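Local coordinates for protein TSSL (Francisella novicida, PDB 4ACK) that probably serves, through its cytoplasmic domain, in the membrane complex that anchors the type VI secretion machine, a virulence factor of this bacterium, at residues A[11-16]-A[36-41]; A[44-49]-A[60-65]; A[68-73]-A[87-92]. One frame throughout, in Å; residues are numbered along the deposited sequence.

Interaction 1 (A[11-16]-A[36-41])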
loop_
_atom_site.group_PDB
_atom_site.type_symbol
_atom_site.label_atom_id
_atom_site.label_comp_id
_atom_site.label_asym_id
_atom_site.label_seq_id
_atom_site.Cartn_x
_atom_site.Cartn_y
_atom_site.Cartn_z
ATOM N N LEU A 11 -6.809 -6.935 -0.440
ATOM C CA LEU A 11 -8.099 -6.623 0.226
ATOM C C LEU A 11 -8.130 -6.935 1.692
ATOM O O LEU A 11 -8.601 -6.136 2.481
ATOM C CB LEU A 11 -9.247 -7.322 -0.477
ATOM C CG LEU A 11 -9.436 -6.825 -1.905
ATOM C CD1 LEU A 11 -10.586 -7.600 -2.605
ATOM C CD2 LEU A 11 -9.711 -5.317 -1.913
ATOM N N ASP A 12 -7.573 -8.066 2.082
ATOM C CA ASP A 12 -7.583 -8.401 3.488
ATOM C C ASP A 12 -6.766 -7.397 4.333
ATOM O O ASP A 12 -7.239 -6.934 5.392
ATOM C CB ASP A 12 -7.150 -9.845 3.749
ATOM C CG ASP A 12 -7.662 -10.375 5.080
ATOM O OD1 ASP A 12 -8.824 -10.072 5.442
ATOM O OD2 ASP A 12 -6.898 -11.092 5.770
ATOM N N ILE A 13 -5.554 -7.093 3.866
ATOM C CA ILE A 13 -4.717 -6.060 4.456
ATOM C C ILE A 13 -5.430 -4.726 4.459
ATOM O O ILE A 13 -5.455 -4.045 5.455
ATOM C CB ILE A 13 -3.354 -5.973 3.746
ATOM C CG1 ILE A 13 -2.578 -7.247 4.082
ATOM C CG2 ILE A 13 -2.606 -4.720 4.182
ATOM C CD1 ILE A 13 -1.494 -7.645 3.041
ATOM N N ILE A 14 -6.045 -4.347 3.362
ATOM C CA ILE A 14 -6.752 -3.104 3.416
ATOM C C ILE A 14 -7.795 -3.203 4.634
ATOM O O ILE A 14 -7.716 -2.415 5.593
ATOM C CB ILE A 14 -7.236 -2.694 2.028
ATOM C CG1 ILE A 14 -6.016 -2.419 1.105
ATOM C CG2 ILE A 14 -8.055 -1.456 2.098
ATOM C CD1 ILE A 14 -6.422 -1.982 -0.331
ATOM N N LYS A 15 -8.668 -4.226 4.648
ATOM C CA LYS A 15 -9.536 -4.548 5.817
ATOM C C LYS A 15 -8.833 -4.486 7.209
ATOM O O LYS A 15 -9.206 -3.654 8.038
ATOM C CB LYS A 15 -10.270 -5.907 5.554
ATOM C CG LYS A 15 -11.414 -6.315 6.532
ATOM C CD LYS A 15 -12.011 -7.730 6.210
ATOM C CE LYS A 15 -11.110 -8.878 6.764
ATOM N NZ LYS A 15 -11.500 -9.311 8.162
ATOM N N THR A 16 -7.826 -5.329 7.471
ATOM C CA THR A 16 -7.090 -5.270 8.758
ATOM C C THR A 16 -6.578 -3.835 9.118
ATOM O O THR A 16 -6.358 -3.557 10.312
ATOM C CB THR A 16 -5.895 -6.281 8.884
ATOM O OG1 THR A 16 -6.335 -7.649 8.804
ATOM C CG2 THR A 16 -5.145 -6.083 10.195
ATOM N N ASN A 36 0.851 -7.945 13.325
ATOM C CA ASN A 36 1.360 -9.332 13.157
ATOM C C ASN A 36 0.627 -10.117 12.056
ATOM O O ASN A 36 1.254 -10.862 11.285
ATOM C CB ASN A 36 1.287 -10.112 14.482
ATOM C CG ASN A 36 1.940 -11.511 14.412
ATOM O OD1 ASN A 36 3.137 -11.641 14.187
ATOM N ND2 ASN A 36 1.139 -12.555 14.657
ATOM N N ASN A 37 -0.690 -9.952 12.001
ATOM C CA ASN A 37 -1.500 -10.528 10.960
ATOM C C ASN A 37 -1.100 -9.976 9.583
ATOM O O ASN A 37 -0.841 -10.734 8.653
ATOM C CB ASN A 37 -2.963 -10.219 11.181
ATOM C CG ASN A 37 -3.707 -11.384 11.825
ATOM O OD1 ASN A 37 -3.248 -11.982 12.825
ATOM N ND2 ASN A 37 -4.874 -11.707 11.262
ATOM N N ILE A 38 -1.029 -8.646 9.496
ATOM C CA ILE A 38 -0.550 -7.974 8.302
ATOM C C ILE A 38 0.786 -8.558 7.822
ATOM O O ILE A 38 0.904 -8.949 6.676
ATOM C CB ILE A 38 -0.561 -6.448 8.472
ATOM C CG1 ILE A 38 -2.029 -5.961 8.243
ATOM C CG2 ILE A 38 0.452 -5.800 7.482
ATOM C CD1 ILE A 38 -2.341 -4.531 8.678
ATOM N N ARG A 39 1.741 -8.725 8.723
ATOM C CA ARG A 39 3.020 -9.271 8.339
ATOM C C ARG A 39 2.996 -10.732 7.848
ATOM O O ARG A 39 3.766 -11.104 6.930
ATOM C CB ARG A 39 4.043 -9.089 9.440
ATOM C CG ARG A 39 4.345 -7.599 9.646
ATOM C CD ARG A 39 5.104 -7.364 10.919
ATOM N NE ARG A 39 6.496 -7.755 10.779
ATOM C CZ ARG A 39 7.027 -8.806 11.380
ATOM N NH1 ARG A 39 6.275 -9.561 12.167
ATOM N NH2 ARG A 39 8.301 -9.101 11.180
ATOM N N LYS A 40 2.107 -11.531 8.441
ATOM C CA LYS A 40 1.800 -12.865 7.949
ATOM C C LYS A 40 1.192 -12.806 6.539
ATOM O O LYS A 40 1.616 -13.553 5.661
ATOM C CB LYS A 40 0.894 -13.617 8.921
ATOM C CG LYS A 40 1.640 -14.102 10.147
ATOM C CD LYS A 40 0.675 -14.570 11.214
ATOM C CE LYS A 40 -0.189 -15.691 10.674
ATOM N NZ LYS A 40 -1.479 -15.760 11.407
ATOM N N SER A 41 0.205 -11.953 6.334
ATOM C CA SER A 41 -0.360 -11.731 5.016
ATOM C C SER A 41 0.678 -11.254 3.944
ATOM O O SER A 41 0.626 -11.678 2.801
ATOM C CB SER A 41 -1.486 -10.727 5.125
ATOM O OG SER A 41 -2.614 -11.380 5.635
#
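T16 and I38 make the tight end of this contact. CG2 of T16 lies 3.5 Å from CD1 of I38 and 3.7 Å from CG1 of the same residue. T16 and I38 pass each other side by side, pointing opposite ways. T16 presents its methyl rather than its hydroxyl because CG2 stands anti to the backbone N, with chi1 (measured to OG1) at -62°. One turn away, I13 lays its longer branch against S41. CD1 of I13 approaches CB of S41 to 3.7 Å, and CG1 of I13 follows at 3.8 Å. The CB bond of I13 points neither at the other helix nor away from it, and CG1 and CD1 then carry the branch to S41. CG2 of I13 also meets CG1 of I38 at a looser 4.3 Å. I13, T16 and I38 are all buried. L65 and V69 of helix 55-79 lie against I13, and L89 of helix 89-94 lies against I38.

The solvent side is looser and polar. OD2 of D12 stays 4.3 Å from OG of S41, and the two make no hydrogen bond. D12 turns its other oxygen toward K15 on its own helix. The salt bridge from NZ of K15 to OD1 of D12 is long, at 3.9 Å. No hydrogen bond joins the two segments, so apolar packing carries the contact.

The axes of the two segments run 10.0 Å apart at 170°. The CA atoms of I13 and I38 are the nearest pair. Helices 4-20 and 30-52 are successive in the chain and run in opposite directions. This is an antiparallel helical hairpin, here part of the all-helical cytoplasmic domain of a DotU (TssL) protein.

Interaction 2 (A[44-49]-A[60-65])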
loop_
_atom_site.group_PDB
_atom_site.type_symbol
_atom_site.label_atom_id
_atom_site.label_comp_id
_atom_site.label_asym_id
_atom_site.label_seq_id
_atom_site.Cartn_x
_atom_site.Cartn_y
_atom_site.Cartn_z
ATOM N N PHE A 44 2.892 -14.354 2.750
ATOM C CA PHE A 44 2.135 -15.117 1.760
ATOM C C PHE A 44 1.970 -14.338 0.436
ATOM O O PHE A 44 1.959 -14.929 -0.653
ATOM C CB PHE A 44 0.726 -15.532 2.305
ATOM C CG PHE A 44 0.728 -16.629 3.415
ATOM C CD1 PHE A 44 1.012 -17.981 3.111
ATOM C CD2 PHE A 44 0.376 -16.315 4.755
ATOM C CE1 PHE A 44 0.994 -18.995 4.134
ATOM C CE2 PHE A 44 0.364 -17.311 5.781
ATOM C CZ PHE A 44 0.669 -18.655 5.461
ATOM N N LEU A 45 1.731 -13.033 0.511
ATOM C CA LEU A 45 1.625 -12.221 -0.702
ATOM C C LEU A 45 2.979 -12.298 -1.432
ATOM O O LEU A 45 3.006 -12.618 -2.560
ATOM C CB LEU A 45 1.212 -10.762 -0.448
ATOM C CG LEU A 45 1.011 -9.816 -1.665
ATOM C CD1 LEU A 45 0.028 -10.370 -2.825
ATOM C CD2 LEU A 45 0.532 -8.403 -1.158
ATOM N N GLN A 46 4.087 -12.031 -0.779
ATOM C CA GLN A 46 5.325 -12.071 -1.471
ATOM C C GLN A 46 5.589 -13.473 -2.048
ATOM O O GLN A 46 5.739 -13.638 -3.245
ATOM C CB GLN A 46 6.435 -11.622 -0.567
ATOM C CG GLN A 46 6.412 -10.087 -0.276
ATOM C CD GLN A 46 7.558 -9.701 0.642
ATOM O OE1 GLN A 46 7.795 -10.387 1.629
ATOM N NE2 GLN A 46 8.313 -8.645 0.292
ATOM N N GLU A 47 5.601 -14.478 -1.198
ATOM C CA GLU A 47 5.822 -15.839 -1.663
ATOM C C GLU A 47 4.977 -16.160 -2.919
ATOM O O GLU A 47 5.477 -16.681 -3.906
ATOM C CB GLU A 47 5.561 -16.837 -0.510
ATOM C CG GLU A 47 5.139 -18.229 -1.006
ATOM C CD GLU A 47 4.971 -19.241 0.105
ATOM O OE1 GLU A 47 6.009 -19.782 0.576
ATOM O OE2 GLU A 47 3.805 -19.491 0.502
ATOM N N GLU A 48 3.715 -15.795 -2.912
ATOM C CA GLU A 48 2.855 -16.126 -4.048
ATOM C C GLU A 48 3.236 -15.325 -5.289
ATOM O O GLU A 48 3.389 -15.897 -6.390
ATOM C CB GLU A 48 1.394 -15.922 -3.675
ATOM C CG GLU A 48 0.415 -16.530 -4.576
ATOM C CD GLU A 48 0.264 -18.096 -4.386
ATOM O OE1 GLU A 48 0.863 -18.697 -3.442
ATOM O OE2 GLU A 48 -0.477 -18.670 -5.210
ATOM N N LEU A 49 3.448 -14.011 -5.134
ATOM C CA LEU A 49 3.843 -13.205 -6.339
ATOM C C LEU A 49 5.175 -13.636 -6.898
ATOM O O LEU A 49 5.341 -13.645 -8.083
ATOM C CB LEU A 49 3.944 -11.716 -6.040
ATOM C CG LEU A 49 2.596 -11.115 -5.701
ATOM C CD1 LEU A 49 2.920 -9.684 -5.117
ATOM C CD2 LEU A 49 1.728 -11.098 -6.934
ATOM N N TYR A 60 6.753 -3.628 -6.868
ATOM C CA TYR A 60 5.823 -2.628 -7.299
ATOM C C TYR A 60 4.394 -2.864 -6.785
ATOM O O TYR A 60 3.541 -1.973 -6.798
ATOM C CB TYR A 60 5.806 -2.533 -8.812
ATOM C CG TYR A 60 6.987 -1.796 -9.426
ATOM C CD1 TYR A 60 8.095 -1.385 -8.644
ATOM C CD2 TYR A 60 7.015 -1.568 -10.792
ATOM C CE1 TYR A 60 9.143 -0.709 -9.206
ATOM C CE2 TYR A 60 8.075 -0.888 -11.386
ATOM C CZ TYR A 60 9.120 -0.461 -10.594
ATOM O OH TYR A 60 10.130 0.228 -11.219
ATOM N N ILE A 61 4.095 -4.098 -6.419
ATOM C CA ILE A 61 2.757 -4.434 -6.015
ATOM C C ILE A 61 2.739 -4.324 -4.490
ATOM O O ILE A 61 1.842 -3.735 -3.973
ATOM C CB ILE A 61 2.418 -5.882 -6.436
ATOM C CG1 ILE A 61 2.226 -5.947 -7.936
ATOM C CG2 ILE A 61 1.162 -6.440 -5.671
ATOM C CD1 ILE A 61 2.469 -7.394 -8.449
ATOM N N VAL A 62 3.748 -4.857 -3.796
ATOM C CA VAL A 62 3.707 -4.904 -2.350
ATOM C C VAL A 62 4.188 -3.569 -1.661
ATOM O O VAL A 62 3.694 -3.210 -0.615
ATOM C CB VAL A 62 4.553 -6.087 -1.836
ATOM C CG1 VAL A 62 4.736 -6.110 -0.245
ATOM C CG2 VAL A 62 3.946 -7.411 -2.381
ATOM N N PHE A 63 5.179 -2.880 -2.224
ATOM C CA PHE A 63 5.607 -1.626 -1.544
ATOM C C PHE A 63 4.446 -0.594 -1.353
ATOM O O PHE A 63 4.313 -0.026 -0.289
ATOM C CB PHE A 63 6.753 -0.972 -2.284
ATOM C CG PHE A 63 7.235 0.271 -1.612
ATOM C CD1 PHE A 63 6.604 1.504 -1.854
ATOM C CD2 PHE A 63 8.264 0.194 -0.680
ATOM C CE1 PHE A 63 7.060 2.670 -1.199
ATOM C CE2 PHE A 63 8.727 1.370 -0.001
ATOM C CZ PHE A 63 8.122 2.579 -0.264
ATOM N N PRO A 64 3.652 -0.317 -2.395
ATOM C CA PRO A 64 2.623 0.664 -2.218
ATOM C C PRO A 64 1.587 0.261 -1.175
ATOM O O PRO A 64 0.959 1.133 -0.588
ATOM C CB PRO A 64 1.942 0.729 -3.597
ATOM C CG PRO A 64 3.067 0.324 -4.570
ATOM C CD PRO A 64 3.795 -0.737 -3.799
ATOM N N LEU A 65 1.336 -1.047 -1.011
ATOM C CA LEU A 65 0.368 -1.491 -0.028
ATOM C C LEU A 65 0.926 -1.234 1.323
ATOM O O LEU A 65 0.205 -0.775 2.203
ATOM C CB LEU A 65 0.026 -2.994 -0.206
ATOM C CG LEU A 65 -0.866 -3.586 0.871
ATOM C CD1 LEU A 65 -2.221 -2.875 0.709
ATOM C CD2 LEU A 65 -0.966 -5.117 0.628
#
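Q46 carries its flat amide past V62, and the methylene CG rather than the amide makes the contact. CG of Q46 lies 4.2 Å from CG2 of V62. The amide itself is held elsewhere, by a hydrogen bond from NE2 to the hydroxyl of Y94. The aromatic rings of segment 60-65 turn outward from helix 30-52. F63 makes an edge-to-face pair with Y102. Y60 reaches helix 99-112, where its OH is hydrogen-bonded to N109.

The contact itself is aliphatic. CG2 of V62 touches two leucines, one turn apart. It lies 3.7 Å from CD1 of L49 and 3.8 Å from CD2 of L45. L45 and V62 overlap along their flanks, running in opposed directions. CG of L45 is anti to the backbone N (chi1 -178°), and CD2 extends on to CD2 of L65 at 4.0 Å. L49 and I61 instead reach toward each other tip to tip, with CD1 of L49 3.7 Å from CG2 of I61. CD1 of L49 is therefore shared by I61 and V62. All these leucines, I61 and V62 are buried.

Helix 4-20 adds E6 against L45 and L49, and helix 118-129 packs on I61. Helix 55-79 is kinked at P64, whose N carries no hydrogen to bond to the turn before.

The segment axes approach to 10.6 Å at an angle of 165°. Helices 30-52 and 55-79 are joined by a very short connection. Together they form an antiparallel helical hairpin with an apolar seam, a basic unit of helical bundles.

Interaction 3 (A[68-73]-A[87-92])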
loop_
_atom_site.group_PDB
_atom_site.type_symbol
_atom_site.label_atom_id
_atom_site.label_comp_id
_atom_site.label_asym_id
_atom_site.label_seq_id
_atom_site.Cartn_x
_atom_site.Cartn_y
_atom_site.Cartn_z
ATOM N N TYR A 68 0.693 2.494 1.981
ATOM C CA TYR A 68 -0.657 2.823 2.319
ATOM C C TYR A 68 -0.944 2.495 3.834
ATOM O O TYR A 68 -1.480 3.348 4.582
ATOM C CB TYR A 68 -1.621 2.128 1.376
ATOM C CG TYR A 68 -3.048 2.047 1.912
ATOM C CD1 TYR A 68 -3.460 0.977 2.768
ATOM C CD2 TYR A 68 -3.941 3.080 1.682
ATOM C CE1 TYR A 68 -4.775 0.939 3.331
ATOM C CE2 TYR A 68 -5.245 3.070 2.210
ATOM C CZ TYR A 68 -5.669 1.992 3.020
ATOM O OH TYR A 68 -6.965 2.025 3.479
ATOM N N VAL A 69 -0.577 1.283 4.279
ATOM C CA VAL A 69 -0.795 0.879 5.661
ATOM C C VAL A 69 -0.022 1.818 6.616
ATOM O O VAL A 69 -0.600 2.357 7.576
ATOM C CB VAL A 69 -0.354 -0.554 5.942
ATOM C CG1 VAL A 69 -0.499 -0.831 7.433
ATOM C CG2 VAL A 69 -1.209 -1.568 5.132
ATOM N N ASP A 70 1.275 1.990 6.355
ATOM C CA ASP A 70 2.074 2.922 7.114
ATOM C C ASP A 70 1.431 4.308 7.205
ATOM O O ASP A 70 1.413 4.886 8.290
ATOM C CB ASP A 70 3.466 3.052 6.540
ATOM C CG ASP A 70 4.327 1.863 6.834
ATOM O OD1 ASP A 70 3.983 1.025 7.728
ATOM O OD2 ASP A 70 5.371 1.750 6.150
ATOM N N GLU A 71 0.884 4.814 6.086
ATOM C CA GLU A 71 0.361 6.176 6.053
ATOM C C GLU A 71 -0.865 6.317 6.971
ATOM O O GLU A 71 -1.105 7.348 7.588
ATOM C CB GLU A 71 -0.074 6.556 4.635
ATOM C CG GLU A 71 -0.584 8.046 4.535
ATOM C CD GLU A 71 -0.868 8.467 3.120
ATOM O OE1 GLU A 71 0.120 8.526 2.353
ATOM O OE2 GLU A 71 -2.060 8.702 2.772
ATOM N N LYS A 72 -1.700 5.288 6.956
ATOM C CA LYS A 72 -2.948 5.350 7.682
ATOM C C LYS A 72 -2.633 5.206 9.198
ATOM O O LYS A 72 -3.234 5.878 10.030
ATOM C CB LYS A 72 -3.928 4.285 7.143
ATOM C CG LYS A 72 -4.450 4.592 5.708
ATOM C CD LYS A 72 -4.680 6.123 5.477
ATOM C CE LYS A 72 -5.135 6.500 4.042
ATOM N NZ LYS A 72 -4.991 8.011 3.764
ATOM N N LEU A 73 -1.636 4.396 9.513
ATOM C CA LEU A 73 -1.233 4.176 10.864
ATOM C C LEU A 73 -0.542 5.391 11.437
ATOM O O LEU A 73 -0.835 5.759 12.587
ATOM C CB LEU A 73 -0.346 2.936 10.992
ATOM C CG LEU A 73 -1.156 1.646 11.275
ATOM C CD1 LEU A 73 -1.582 1.684 12.760
ATOM C CD2 LEU A 73 -2.400 1.493 10.410
ATOM N N SER A 87 6.269 0.828 14.044
ATOM C CA SER A 87 7.447 0.816 13.205
ATOM C C SER A 87 7.030 0.583 11.701
ATOM O O SER A 87 6.184 -0.279 11.396
ATOM C CB SER A 87 8.395 -0.246 13.723
ATOM O OG SER A 87 9.723 0.117 13.368
ATOM N N LEU A 88 7.586 1.376 10.791
ATOM C CA LEU A 88 7.196 1.357 9.396
ATOM C C LEU A 88 7.401 -0.034 8.715
ATOM O O LEU A 88 8.483 -0.613 8.691
ATOM C CB LEU A 88 7.926 2.479 8.621
ATOM C CG LEU A 88 7.719 3.965 8.983
ATOM C CD1 LEU A 88 8.408 4.922 7.956
ATOM C CD2 LEU A 88 6.261 4.347 9.103
ATOM N N LEU A 89 6.331 -0.558 8.155
ATOM C CA LEU A 89 6.418 -1.775 7.349
ATOM C C LEU A 89 7.260 -1.564 6.081
ATOM O O LEU A 89 8.053 -2.424 5.671
ATOM C CB LEU A 89 5.016 -2.167 6.956
ATOM C CG LEU A 89 4.207 -2.680 8.150
ATOM C CD1 LEU A 89 2.807 -2.988 7.713
ATOM C CD2 LEU A 89 4.874 -3.917 8.678
ATOM N N GLN A 90 7.107 -0.404 5.467
ATOM C CA GLN A 90 7.784 -0.187 4.193
ATOM C C GLN A 90 9.313 -0.247 4.442
ATOM O O GLN A 90 10.096 -0.649 3.558
ATOM C CB GLN A 90 7.326 1.136 3.544
ATOM C CG GLN A 90 7.969 2.365 4.163
ATOM C CD GLN A 90 7.287 3.610 3.726
ATOM O OE1 GLN A 90 7.862 4.402 2.978
ATOM N NE2 GLN A 90 6.015 3.782 4.146
ATOM N N LEU A 91 9.714 0.143 5.655
ATOM C CA LEU A 91 11.122 0.121 6.045
ATOM C C LEU A 91 11.634 -1.306 6.382
ATOM O O LEU A 91 12.726 -1.695 5.971
ATOM C CB LEU A 91 11.356 1.061 7.236
ATOM C CG LEU A 91 12.793 1.371 7.665
ATOM C CD1 LEU A 91 13.713 1.834 6.521
ATOM C CD2 LEU A 91 12.770 2.448 8.775
ATOM N N GLU A 92 10.851 -2.065 7.160
ATOM C CA GLU A 92 11.194 -3.454 7.499
ATOM C C GLU A 92 11.387 -4.310 6.220
ATOM O O GLU A 92 12.306 -5.110 6.132
ATOM C CB GLU A 92 10.066 -4.033 8.341
ATOM C CG GLU A 92 10.432 -5.240 9.144
ATOM C CD GLU A 92 9.211 -5.927 9.736
ATOM O OE1 GLU A 92 8.393 -5.240 10.401
ATOM O OE2 GLU A 92 9.080 -7.168 9.535
#
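D70 and L88 bring their CA atoms within 5.8 Å, where the middle of a helical segment faces the start of another helix. Residues 68-73 are helical throughout. S87 and L88 are extended, and the chain turns into helix at L89. L88 holds the N-cap position. The backbone N atoms of L89 and Q90 point toward helix 55-79.

The carboxylate of D70 takes both. N of L89 bonds to OD1 of D70 at 2.9 Å, and N of Q90 bonds to OD2 of D70 at 2.8 Å. Each oxygen uses its syn lone pair, so the carboxylate spans the two N-H groups. OD2 takes a second bond on its anti lone pair, from NE2 of Q90 at 2.9 Å and 161°. The carboxylate and amide planes are only 12° apart. With chi1 at 78°, CG of Q90 is flanked by both its backbone N and its carbonyl carbon, which brings the amide to D70. OE1 of Q90 is held in turn by the N of G99. OD1 of D70 also accepts a hydrogen bond from NE1 of W86. Both oxygens of this buried side chain have partners. If D70 is ionised, the helix start would probably stabilise the charge.

Carbon packing frames the carboxylate. CB of L88 lies 3.6 Å from OD2 of D70. CD1 of L89 meets CG1 of V69 at 4.0 Å, the two side chains crossing at a slant.

A carboxylate from one helix that receives the first two N-H groups of another is a side-chain anchor at a helix N terminus. Here it fastens helix 89-94 to helix 55-79.

How the interactions relate
From the N terminus, helix 4-20 pairs with helix 30-52 in interaction 1, closing a loop whose residues 23-25 are not modelled. Further along helix 30-52, interaction 2 closes the short turn into helix 55-79. Interaction 3 then closes the connection from that helix to helix 89-94. The three follow in series, and none nests in or crosses another. In space they join. CD1 of I13 touches CD2 of L65, linking interactions 1 and 2. The salt bridge between R39 and E92 links interactions 1 and 3. F63 touches Q90, linking interactions 2 and 3. Together they tie four helices into one body.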